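Side-chain contacts in 8-demethyl-8-aminoriboflavin-5'-phosphate synthase (Streptomyces davawensis, PDB 5MLD), which makes the roseoflavin precursor 8-amino-8-demethylriboflavin 5'-phosphate by replacing the C-8 methyl group of FMN with an amino group taken from glutamate: residues Q51-D55 with D56-W60; R68-E71 with W72-L75; H140-G143 with T144-N148; K187-R190 with F191-N195; Y208-L212 with E213-Q217. All coordinates share one frame; numbering follows the deposited sequence. Where two conformers were deposited one is given.

Contact 1 of 5, residues Q51-D55 with D56-W60; sequences QEYWD and DYDDW
Asp55 and Asp58 are the ends of a type I beta turn in the loop between strand 38-43 and helix 72-81, closed by the bond from Asp58 N to Asp55 O at 2.9 Å. The two end carboxylates are both used within the turn, Asp58 reaching back and Asp55 reaching forward. Asp58 OD2 accepts Asp55 N at 3.1 Å, on its anti side and 34° out of the carboxylate plane. Asp55 OD1 accepts Tyr57 N at 3.0 Å, from above its carboxylate and with the N-H...O angle bent to 137°. This last bond sets an Asx turn over the start of the beta turn; it depends on Asp55 CG lying between the backbone N and the carbonyl carbon (chi1 64°). The other oxygen, Asp55 OD2, receives Tyr53 OH at 2.6 Å, so bonds at both oxygens fix the rotation of the carboxylate. Asp55 OD1 and Asp58 OD2 come within 3.7 Å, a like-charge approach probably eased by two salt bridges: Asp55 OD1 with Arg242 of the third subunit, and Asp58 OD1 with Arg13 of the second, the residue that positions the donor glutamate. On the far flank the Trp54 indole has Asp56 N over one face, while its CZ2 meets Trp60 CZ3 obliquely at 3.5 Å, the ring planes steeply inclined. Water 1 accepts from Trp54 NE1 at 3.3 Å and donates to Asp58 O at 2.6 Å.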
# COMPACT_ATOMS: atom_id res chain seq x y z
N GLN A 51 11.13 -4.03 -22.12
CA GLN A 51 10.96 -4.26 -20.69
C GLN A 51 12.20 -4.87 -20.05
O GLN A 51 12.46 -4.65 -18.86
CB GLN A 51 9.76 -5.18 -20.46
CG GLN A 51 9.52 -5.58 -19.02
CD GLN A 51 8.37 -6.57 -18.90
OE1 GLN A 51 8.14 -7.38 -19.80
NE2 GLN A 51 7.62 -6.48 -17.81
N GLU A 52 12.96 -5.65 -20.81
CA GLU A 52 14.05 -6.42 -20.21
C GLU A 52 15.20 -5.51 -19.80
O GLU A 52 15.39 -4.41 -20.34
CB GLU A 52 14.56 -7.48 -21.19
CG GLU A 52 13.59 -8.64 -21.36
CD GLU A 52 13.94 -9.54 -22.52
OE1 GLU A 52 15.16 -9.75 -22.78
OE2 GLU A 52 13.01 -10.06 -23.18
N TYR A 53 15.97 -5.99 -18.83
CA TYR A 53 17.05 -5.23 -18.22
C TYR A 53 18.40 -5.84 -18.56
O TYR A 53 18.57 -7.07 -18.51
CB TYR A 53 16.90 -5.18 -16.69
CG TYR A 53 17.99 -4.35 -16.03
CD1 TYR A 53 19.23 -4.90 -15.70
CD2 TYR A 53 17.79 -3.00 -15.76
CE1 TYR A 53 20.23 -4.15 -15.12
CE2 TYR A 53 18.79 -2.23 -15.17
CZ TYR A 53 20.01 -2.81 -14.86
OH TYR A 53 21.00 -2.06 -14.28
N TRP A 54 19.37 -4.99 -18.84
CA TRP A 54 20.74 -5.46 -18.92
C TRP A 54 21.66 -4.36 -18.41
O TRP A 54 21.40 -3.18 -18.65
CB TRP A 54 21.13 -5.85 -20.36
CG TRP A 54 22.60 -6.13 -20.50
CD1 TRP A 54 23.23 -7.35 -20.39
CD2 TRP A 54 23.63 -5.18 -20.74
NE1 TRP A 54 24.58 -7.20 -20.56
CE2 TRP A 54 24.86 -5.87 -20.77
CE3 TRP A 54 23.64 -3.79 -20.94
CZ2 TRP A 54 26.07 -5.23 -21.00
CZ3 TRP A 54 24.84 -3.16 -21.16
CH2 TRP A 54 26.04 -3.88 -21.19
N ASP A 55 22.70 -4.76 -17.67
CA ASP A 55 23.91 -3.96 -17.46
C ASP A 55 25.12 -4.90 -17.48
O ASP A 55 24.97 -6.11 -17.71
CB ASP A 55 23.84 -3.12 -16.16
CG ASP A 55 23.75 -3.96 -14.90
OD1 ASP A 55 24.22 -5.11 -14.87
OD2 ASP A 55 23.22 -3.43 -13.89
N ASP A 56 26.31 -4.37 -17.22
CA ASP A 56 27.54 -5.15 -17.40
C ASP A 56 27.66 -6.33 -16.44
O ASP A 56 28.44 -7.26 -16.71
CB ASP A 56 28.76 -4.24 -17.26
CG ASP A 56 29.01 -3.42 -18.50
OD1 ASP A 56 29.43 -4.02 -19.52
OD2 ASP A 56 28.77 -2.19 -18.47
N TYR A 57 26.92 -6.34 -15.33
CA TYR A 57 26.94 -7.51 -14.46
C TYR A 57 26.16 -8.67 -15.05
O TYR A 57 26.30 -9.81 -14.58
CB TYR A 57 26.36 -7.17 -13.09
CG TYR A 57 27.08 -6.04 -12.40
CD1 TYR A 57 28.26 -6.28 -11.71
CD2 TYR A 57 26.59 -4.75 -12.42
CE1 TYR A 57 28.94 -5.25 -11.06
CE2 TYR A 57 27.25 -3.72 -11.77
CZ TYR A 57 28.43 -3.97 -11.10
OH TYR A 57 29.09 -2.94 -10.45
N ASP A 58 25.32 -8.41 -16.04
CA ASP A 58 24.49 -9.46 -16.58
C ASP A 58 25.26 -10.24 -17.63
O ASP A 58 26.39 -9.90 -18.00
CB ASP A 58 23.21 -8.86 -17.16
CG ASP A 58 22.27 -8.34 -16.08
OD1 ASP A 58 22.19 -8.96 -15.00
OD2 ASP A 58 21.61 -7.31 -16.31
N ASP A 59 24.66 -11.35 -18.06
CA ASP A 59 25.22 -12.12 -19.17
C ASP A 59 25.12 -11.32 -20.46
O ASP A 59 24.06 -10.77 -20.78
CB ASP A 59 24.50 -13.46 -19.32
CG ASP A 59 25.06 -14.29 -20.48
OD1 ASP A 59 26.16 -14.85 -20.31
OD2 ASP A 59 24.40 -14.39 -21.55
N TRP A 60 26.22 -11.28 -21.22
CA TRP A 60 26.30 -10.36 -22.34
C TRP A 60 25.33 -10.74 -23.45
O TRP A 60 24.60 -9.88 -23.96
CB TRP A 60 27.73 -10.29 -22.88
CG TRP A 60 27.79 -9.54 -24.18
CD1 TRP A 60 27.81 -10.07 -25.43
CD2 TRP A 60 27.78 -8.11 -24.36
NE1 TRP A 60 27.83 -9.07 -26.38
CE2 TRP A 60 27.82 -7.86 -25.74
CE3 TRP A 60 27.74 -7.02 -23.48
CZ2 TRP A 60 27.82 -6.57 -26.28
CZ3 TRP A 60 27.75 -5.74 -24.01
CH2 TRP A 60 27.79 -5.53 -25.40
O HOH W 1 27.49 -8.59 -19.94

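Contact 2 of 5, residues R68-E71 with W72-L75; sequences REDE and WPWL
Asp70 OD1 takes the backbone N of Trp72 at 3.0 Å, an Asx turn that leads the loop into helix 72-81. The torsion behind it is chi1 of Asp70, 70°, which lodges CG between the backbone N and the carbonyl carbon and so swings the carboxylate round toward the helix start. The donor stands high above that carboxylate, 75° out of its plane, and the Asp70 and Trp72 side chains run side by side in the same direction, with Trp72 CB 3.4 Å from Asp70 OD1. Asp70 OD2 is engaged by Glu50 N, so the group is held from two directions. Trp72 has its CG opposite the backbone N, and its indole packs on Ile103 of helix 98-107. At the N-cap itself, Glu71 stretches its side chain away to His47 and Asp48; its backbone O does the local work, accepting Leu75 N at 3.2 Å with an N-H...O angle of 161°. The same oxygen lies in the plane of the Trp74 ring at its edge, 3.7 Å from Trp74 CE3. Water 2 accepts from Trp74 N at 3.1 Å and donates to Asp70 O at 3.0 Å. With Pro73 having no N-H to offer, every amide of this first turn is accounted for, and the carboxylate of Asp70 sits where the positive end of the helix dipole would be expected to stabilise its charge.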
# COMPACT_ATOMS: atom_id res chain seq x y z
N ARG A 68 18.44 -3.59 -27.31
CA ARG A 68 18.06 -3.30 -28.68
C ARG A 68 17.58 -1.85 -28.84
O ARG A 68 17.22 -1.18 -27.88
CB ARG A 68 16.99 -4.28 -29.15
CG ARG A 68 15.62 -4.03 -28.58
CD ARG A 68 14.70 -5.21 -28.84
NE ARG A 68 13.42 -5.02 -28.17
CZ ARG A 68 12.43 -4.27 -28.65
NH1 ARG A 68 12.57 -3.62 -29.80
NH2 ARG A 68 11.30 -4.15 -27.97
N GLU A 69 17.60 -1.38 -30.08
CA GLU A 69 17.06 -0.07 -30.40
C GLU A 69 15.54 -0.10 -30.25
O GLU A 69 14.87 -0.90 -30.89
CB GLU A 69 17.46 0.30 -31.82
CG GLU A 69 16.87 1.59 -32.35
CD GLU A 69 17.26 1.85 -33.79
OE1 GLU A 69 18.34 1.40 -34.22
OE2 GLU A 69 16.47 2.52 -34.50
N ASP A 70 14.99 0.77 -29.40
CA ASP A 70 13.54 0.85 -29.23
C ASP A 70 13.15 2.33 -29.23
O ASP A 70 13.92 3.21 -29.66
CB ASP A 70 13.12 0.08 -27.97
CG ASP A 70 13.56 0.76 -26.67
OD1 ASP A 70 14.30 1.75 -26.73
OD2 ASP A 70 13.16 0.29 -25.59
N GLU A 71 11.95 2.63 -28.74
CA GLU A 71 11.45 4.00 -28.70
C GLU A 71 11.62 4.66 -27.34
O GLU A 71 11.05 5.74 -27.12
CB GLU A 71 9.98 4.05 -29.11
CG GLU A 71 9.70 3.61 -30.53
CD GLU A 71 8.24 3.79 -30.87
OE1 GLU A 71 7.76 4.94 -30.85
OE2 GLU A 71 7.56 2.79 -31.11
N TRP A 72 12.35 4.04 -26.42
CA TRP A 72 12.53 4.66 -25.11
C TRP A 72 13.30 5.98 -25.17
O TRP A 72 12.87 6.94 -24.49
CB TRP A 72 13.19 3.68 -24.15
CG TRP A 72 13.50 4.30 -22.81
CD1 TRP A 72 14.73 4.44 -22.25
CD2 TRP A 72 12.57 4.89 -21.89
NE1 TRP A 72 14.63 5.05 -21.02
CE2 TRP A 72 13.31 5.34 -20.78
CE3 TRP A 72 11.18 5.07 -21.89
CZ2 TRP A 72 12.72 5.97 -19.69
CZ3 TRP A 72 10.59 5.70 -20.80
CH2 TRP A 72 11.36 6.13 -19.71
N PRO A 73 14.41 6.12 -25.91
CA PRO A 73 15.07 7.44 -25.96
C PRO A 73 14.14 8.57 -26.37
O PRO A 73 14.16 9.65 -25.76
CB PRO A 73 16.20 7.23 -26.98
CG PRO A 73 16.53 5.78 -26.84
CD PRO A 73 15.20 5.09 -26.61
N TRP A 74 13.30 8.33 -27.38
CA TRP A 74 12.30 9.30 -27.79
C TRP A 74 11.38 9.68 -26.63
O TRP A 74 11.15 10.87 -26.37
CB TRP A 74 11.49 8.74 -28.96
CG TRP A 74 10.24 9.48 -29.30
CD1 TRP A 74 10.14 10.59 -30.09
CD2 TRP A 74 8.90 9.14 -28.89
NE1 TRP A 74 8.82 10.97 -30.18
CE2 TRP A 74 8.04 10.11 -29.46
CE3 TRP A 74 8.35 8.13 -28.10
CZ2 TRP A 74 6.66 10.09 -29.26
CZ3 TRP A 74 6.97 8.12 -27.90
CH2 TRP A 74 6.14 9.08 -28.48
N LEU A 75 10.84 8.69 -25.91
CA LEU A 75 9.93 8.99 -24.81
C LEU A 75 10.66 9.64 -23.64
O LEU A 75 10.13 10.56 -23.02
CB LEU A 75 9.20 7.72 -24.35
CG LEU A 75 8.17 7.87 -23.23
CD1 LEU A 75 7.17 8.99 -23.50
CD2 LEU A 75 7.43 6.54 -22.96
O HOH W 2 13.87 6.21 -29.51

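Contact 3 of 5, residues H140-G143 with T144-N148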
# COMPACT_ATOMS: atom_id res chain seq x y z
N HIS A 140 -4.41 4.38 -3.04
CA HIS A 140 -3.26 3.49 -2.92
C HIS A 140 -2.29 3.69 -4.09
O HIS A 140 -1.07 3.82 -3.89
CB HIS A 140 -3.75 2.04 -2.85
CG HIS A 140 -2.67 1.02 -2.64
ND1 HIS A 140 -2.84 -0.31 -2.92
CD2 HIS A 140 -1.40 1.15 -2.17
CE1 HIS A 140 -1.73 -0.97 -2.64
NE2 HIS A 140 -0.84 -0.11 -2.17
N VAL A 141 -2.81 3.73 -5.31
CA VAL A 141 -1.96 3.95 -6.47
C VAL A 141 -1.32 5.33 -6.41
O VAL A 141 -0.13 5.49 -6.71
CB VAL A 141 -2.76 3.77 -7.77
CG1 VAL A 141 -1.92 4.13 -8.96
CG2 VAL A 141 -3.22 2.32 -7.90
N ALA A 142 -2.09 6.34 -6.01
CA ALA A 142 -1.55 7.69 -5.92
C ALA A 142 -0.39 7.74 -4.95
O ALA A 142 0.65 8.32 -5.24
CB ALA A 142 -2.64 8.69 -5.52
N GLY A 143 -0.54 7.08 -3.80
CA GLY A 143 0.56 7.07 -2.85
C GLY A 143 1.81 6.44 -3.44
O GLY A 143 2.90 7.00 -3.34
N THR A 144 1.65 5.28 -4.09
CA THR A 144 2.81 4.58 -4.63
C THR A 144 3.45 5.36 -5.78
O THR A 144 4.68 5.55 -5.80
CB THR A 144 2.38 3.18 -5.09
OG1 THR A 144 1.89 2.45 -3.97
CG2 THR A 144 3.56 2.43 -5.64
N VAL A 145 2.65 5.83 -6.73
CA VAL A 145 3.22 6.49 -7.91
C VAL A 145 3.82 7.85 -7.55
O VAL A 145 4.92 8.19 -7.98
CB VAL A 145 2.16 6.63 -9.00
CG1 VAL A 145 2.68 7.47 -10.15
CG2 VAL A 145 1.71 5.25 -9.49
N LEU A 146 3.09 8.65 -6.77
CA LEU A 146 3.59 9.99 -6.47
C LEU A 146 4.81 9.94 -5.56
O LEU A 146 5.72 10.78 -5.69
CB LEU A 146 2.48 10.86 -5.87
CG LEU A 146 1.42 11.26 -6.91
CD1 LEU A 146 0.19 11.83 -6.24
CD2 LEU A 146 2.02 12.24 -7.96
N ASN A 147 4.85 8.96 -4.65
CA ASN A 147 6.06 8.74 -3.86
C ASN A 147 7.26 8.44 -4.77
O ASN A 147 8.34 9.01 -4.59
CB ASN A 147 5.86 7.58 -2.88
CG ASN A 147 7.14 7.27 -2.07
OD1 ASN A 147 7.85 6.28 -2.33
ND2 ASN A 147 7.46 8.15 -1.14
N ASN A 148 7.08 7.54 -5.74
CA ASN A 148 8.20 7.21 -6.62
C ASN A 148 8.65 8.42 -7.44
O ASN A 148 9.85 8.63 -7.63
CB ASN A 148 7.87 6.06 -7.56
CG ASN A 148 9.05 5.70 -8.44
OD1 ASN A 148 9.97 5.02 -7.99
ND2 ASN A 148 9.05 6.18 -9.68
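His140 O is approached by two groups of Thr144: the backbone N at 3.1 Å, a good bond, and OG1 at 3.3 Å, a weak one that is not settled because the hydroxyl has another acceptor within reach. Thr144 OG1 can come so near because it lies opposite the carbonyl carbon of its own residue (chi1 -61°), pointing back along the helix and alongside the His140 side chain. One step on, Val145 N meets Val141 O at 2.8 Å with an N-H...O angle of 172°. Above this bond the two valines lie side by side, pointing the same way, with Val141 CG1 touching Val145 CG2 at 3.8 Å. Leu146 lies over the preceding turn: its CB is 3.2 Å from Ala142 O and its CD1 4.3 Å from Ala142 CB. At Gly143 the carbonyl O takes Asn147 N and also lies 3.1 Å from Asn147 CB, a close approach. Val141, Ala142 and Val145 rest on Leu129 and Met131 of strand 125-132, whereas His140 faces its counterparts in other subunits, hydrogen-bonded to His140 of the second and stacked on that of the third. Through ND1 it also bonds to the FMN-binding Asn94, which ties the subunit interface to the flavin site. The whole is a stretch of some two and a half turns of helix 138-152, the helix of a beta-alpha-beta unit in the flavodoxin-like fold.

Contact 4 of 5, residues K187-R190 with F191-N195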
# COMPACT_ATOMS: atom_id res chain seq x y z
N LYS A 187 -14.49 17.90 -10.43
CA LYS A 187 -13.90 18.94 -9.60
C LYS A 187 -12.46 18.59 -9.24
O LYS A 187 -11.59 19.47 -9.24
CB LYS A 187 -14.76 19.21 -8.36
CG LYS A 187 -14.35 18.59 -7.04
CD LYS A 187 -15.36 18.96 -5.95
CE LYS A 187 -15.20 18.13 -4.69
NZ LYS A 187 -16.34 18.33 -3.75
N LEU A 188 -12.16 17.30 -9.00
CA LEU A 188 -10.76 16.93 -8.74
C LEU A 188 -9.85 17.23 -9.93
O LEU A 188 -8.71 17.67 -9.75
CB LEU A 188 -10.66 15.45 -8.35
CG LEU A 188 -11.27 15.09 -6.98
CD1 LEU A 188 -10.84 13.68 -6.60
CD2 LEU A 188 -10.89 16.07 -5.87
N ILE A 189 -10.30 16.94 -11.15
CA ILE A 189 -9.48 17.23 -12.32
C ILE A 189 -9.14 18.72 -12.36
O ILE A 189 -7.98 19.11 -12.60
CB ILE A 189 -10.18 16.77 -13.62
CG1 ILE A 189 -10.22 15.24 -13.68
CG2 ILE A 189 -9.44 17.29 -14.84
CD1 ILE A 189 -11.04 14.71 -14.86
N ARG A 190 -10.13 19.56 -12.07
CA ARG A 190 -9.90 21.01 -12.09
C ARG A 190 -8.92 21.45 -11.01
O ARG A 190 -8.04 22.29 -11.28
CB ARG A 190 -11.23 21.75 -11.96
CG ARG A 190 -12.10 21.64 -13.23
CD ARG A 190 -13.48 22.32 -13.06
NE ARG A 190 -14.23 22.32 -14.32
CZ ARG A 190 -14.10 23.23 -15.28
NH1 ARG A 190 -13.24 24.25 -15.14
NH2 ARG A 190 -14.83 23.15 -16.39
N PHE A 191 -9.05 20.92 -9.79
CA PHE A 191 -8.07 21.16 -8.73
C PHE A 191 -6.67 20.82 -9.23
O PHE A 191 -5.72 21.61 -9.09
CB PHE A 191 -8.37 20.30 -7.49
CG PHE A 191 -9.63 20.65 -6.72
CD1 PHE A 191 -10.46 21.70 -7.09
CD2 PHE A 191 -9.96 19.91 -5.59
CE1 PHE A 191 -11.59 21.99 -6.36
CE2 PHE A 191 -11.09 20.19 -4.85
CZ PHE A 191 -11.91 21.23 -5.23
N MET A 192 -6.53 19.62 -9.79
CA MET A 192 -5.21 19.13 -10.16
C MET A 192 -4.57 20.02 -11.22
O MET A 192 -3.39 20.35 -11.12
CB MET A 192 -5.32 17.69 -10.66
CG MET A 192 -4.01 17.02 -10.95
SD MET A 192 -3.38 17.34 -12.60
CE MET A 192 -4.77 16.92 -13.64
N VAL A 193 -5.34 20.41 -12.24
CA VAL A 193 -4.78 21.25 -13.31
C VAL A 193 -4.38 22.61 -12.76
O VAL A 193 -3.29 23.13 -13.05
CB VAL A 193 -5.78 21.38 -14.46
CG1 VAL A 193 -5.30 22.44 -15.47
CG2 VAL A 193 -5.94 20.03 -15.13
N ALA A 194 -5.26 23.22 -11.97
CA ALA A 194 -4.95 24.55 -11.42
C ALA A 194 -3.69 24.50 -10.56
O ALA A 194 -2.82 25.38 -10.68
CB ALA A 194 -6.14 25.07 -10.61
N ASN A 195 -3.56 23.48 -9.72
CA ASN A 195 -2.46 23.45 -8.76
C ASN A 195 -1.14 23.01 -9.41
O ASN A 195 -0.09 23.60 -9.12
CB ASN A 195 -2.80 22.54 -7.58
CG ASN A 195 -3.87 23.11 -6.67
OD1 ASN A 195 -4.21 24.29 -6.75
ND2 ASN A 195 -4.38 22.27 -5.77
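Lys187 and Phe191 stand one turn apart on the long alpha-helix 183-205, which packs against helix 20-34 and strands 125-132 and 161-164 of the flavodoxin-like core. The polar contacts between the segments are the regular i to i+4 backbone bonds: Phe191 N to Lys187 O at 3.0 Å with an N-H...O angle of 170°, followed by Met192 N to Leu188 O at 2.9 Å and equivalent bonds from Val193 and Ala194. The charged ends turn outward to other subunits. Lys187 NZ bonds to the carbonyl oxygens of Thr235 and Ala237 of the second subunit, and Arg190 makes a salt bridge with Glu222 of the fourth.

Apolar contacts gather round Phe191. Leu188 CD2 approaches the ring obliquely and meets Phe191 CD2 at 4.0 Å. The aliphatic part of Lys187 lies alongside, its CG 4.0 Å from Phe191 CZ; chi1 of this lysine, 100°, is well off a staggered value, while the chain beyond CG is extended. On the other flank Ile189 CG2 and Val193 CG2 are a looser 4.5 Å apart, and both residues face inward, Ile189 onto Leu130 and Val193 onto Leu31.

A carbonyl-to-ring contact completes the set. With chi2 near zero (-1°), the Phe191 ring turns one face to the backbone, and Lys187 O stands 3.2 Å above its plane toward the rim, 3.3 Å from Phe191 CD1.

Contact 5 of 5, residues Y208-L212 with E213-Q217; sequences YTTDL and EACAQ
Chi1 of Asp211 is -179°, swinging CG away from its own backbone N and out over the start of the helix, where OD1 accepts Ala214 N at 2.9 Å with an N-H...O angle of 159°. The donor comes from above the carboxylate, 67° out of its plane, so the flat group turns a face rather than its rim to the amide. Ala214 CB lies over the same face, 3.6 Å from Asp211 CG. Glu213 likewise holds CG opposite its backbone N and stretches beyond it; its CB passes 3.3 Å from Asp211 OD1, and its own carboxylate ends near that of the aspartate. Between them sits water 3, which donates to Asp211 OD2 at 2.6 Å and to Glu213 OE1 at 3.1 Å. That link probably moderates the repulsion of the two acidic groups, as may the salt bridge of Glu213 OE1 with Lys118. Behind the carboxylate the ordinary helical pattern has already begun: Cys215 N reaches Asp211 O at 3.0 Å, in the carbonyl plane, and Ala216 N bonds to Leu212 O. Thr210 takes part through its methyl, CG2 lying 4.0 Å from Cys215 SG. Leu212 and Cys215 pack on Phe191 of the fourth subunit, while Leu212 and Ala216 also meet Pro236 of the third. With one aspartate using OD1 for the amide three residues on and its carbonyl O for the amide four on, this is a side-chain N-cap, here opening helix 212-220 at a subunit interface.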
# COMPACT_ATOMS: atom_id res chain seq x y z
N TYR A 208 14.54 24.87 -7.07
CA TYR A 208 15.35 24.45 -5.94
C TYR A 208 16.81 24.76 -6.24
O TYR A 208 17.27 24.58 -7.37
CB TYR A 208 15.17 22.95 -5.65
CG TYR A 208 13.76 22.56 -5.27
CD1 TYR A 208 13.30 22.74 -3.96
CD2 TYR A 208 12.88 22.03 -6.21
CE1 TYR A 208 11.99 22.40 -3.61
CE2 TYR A 208 11.59 21.70 -5.87
CZ TYR A 208 11.14 21.87 -4.58
OH TYR A 208 9.85 21.54 -4.25
N THR A 209 17.53 25.28 -5.23
CA THR A 209 18.96 25.51 -5.33
C THR A 209 19.76 24.47 -4.57
O THR A 209 20.99 24.59 -4.49
CB THR A 209 19.33 26.92 -4.82
OG1 THR A 209 18.90 27.07 -3.46
CG2 THR A 209 18.68 27.99 -5.69
N THR A 210 19.09 23.47 -4.02
CA THR A 210 19.74 22.42 -3.25
C THR A 210 20.86 21.78 -4.05
O THR A 210 20.68 21.42 -5.22
CB THR A 210 18.73 21.35 -2.86
OG1 THR A 210 17.59 21.96 -2.24
CG2 THR A 210 19.36 20.33 -1.91
N ASP A 211 22.03 21.65 -3.42
CA ASP A 211 23.19 20.97 -3.98
C ASP A 211 23.25 19.58 -3.34
O ASP A 211 23.71 19.43 -2.20
CB ASP A 211 24.45 21.79 -3.71
CG ASP A 211 25.72 21.17 -4.28
OD1 ASP A 211 25.78 19.94 -4.50
OD2 ASP A 211 26.69 21.94 -4.50
N LEU A 212 22.76 18.56 -4.06
CA LEU A 212 22.71 17.23 -3.47
C LEU A 212 24.11 16.66 -3.25
O LEU A 212 24.31 15.81 -2.37
CB LEU A 212 21.92 16.28 -4.37
CG LEU A 212 20.53 16.78 -4.76
CD1 LEU A 212 19.84 15.76 -5.68
CD2 LEU A 212 19.67 17.04 -3.53
N GLU A 213 25.08 17.09 -4.07
CA GLU A 213 26.45 16.65 -3.87
C GLU A 213 27.00 17.16 -2.54
O GLU A 213 27.65 16.41 -1.80
CB GLU A 213 27.32 17.12 -5.03
CG GLU A 213 28.76 16.67 -4.97
CD GLU A 213 29.52 17.10 -6.21
OE1 GLU A 213 29.89 18.29 -6.29
OE2 GLU A 213 29.72 16.25 -7.10
N ALA A 214 26.72 18.42 -2.22
CA ALA A 214 27.16 18.99 -0.95
C ALA A 214 26.44 18.34 0.22
O ALA A 214 27.06 18.02 1.24
CB ALA A 214 26.94 20.51 -0.96
N CYS A 215 25.12 18.14 0.10
CA CYS A 215 24.39 17.41 1.14
C CYS A 215 25.03 16.06 1.39
O CYS A 215 25.20 15.64 2.54
CB CYS A 215 22.92 17.24 0.76
SG CYS A 215 21.94 18.76 0.77
N ALA A 216 25.44 15.37 0.31
CA ALA A 216 26.02 14.04 0.44
C ALA A 216 27.40 14.10 1.07
O ALA A 216 27.78 13.21 1.83
CB ALA A 216 26.10 13.38 -0.94
N GLN A 217 28.18 15.12 0.74
CA GLN A 217 29.51 15.24 1.34
C GLN A 217 29.41 15.53 2.83
O GLN A 217 30.12 14.92 3.63
CB GLN A 217 30.31 16.32 0.62
CG GLN A 217 30.96 15.78 -0.63
CD GLN A 217 31.52 16.87 -1.52
OE1 GLN A 217 31.62 18.03 -1.11
NE2 GLN A 217 31.89 16.49 -2.74
O HOH W 3 28.97 20.75 -4.72

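In the fold
Contacts 1 and 2 lie in series, 16 Å between centres, the turn and the capped helix start belonging to the connection that follows strand 38-43. Contact 3 is nearest the middle of the chain, its centre 25 Å from contact 2 and 18 Å from contact 4. Bound 8-demethyl-8-aminoriboflavin-5'-phosphate comes closest at contact 1, about 5 Å from the side chain of Tyr53, and is about 7 Å from that of Val141 in contact 3; the side chains of Trp72 in contact 2 and Ile189 in contact 4 are about 10 and 13 Å away. The centres of contacts 4 and 5 are 32 Å apart within one chain, yet the two meet across the tetramer, where Thr210 hydrogen-bonds to Asn195 of the fourth subunit.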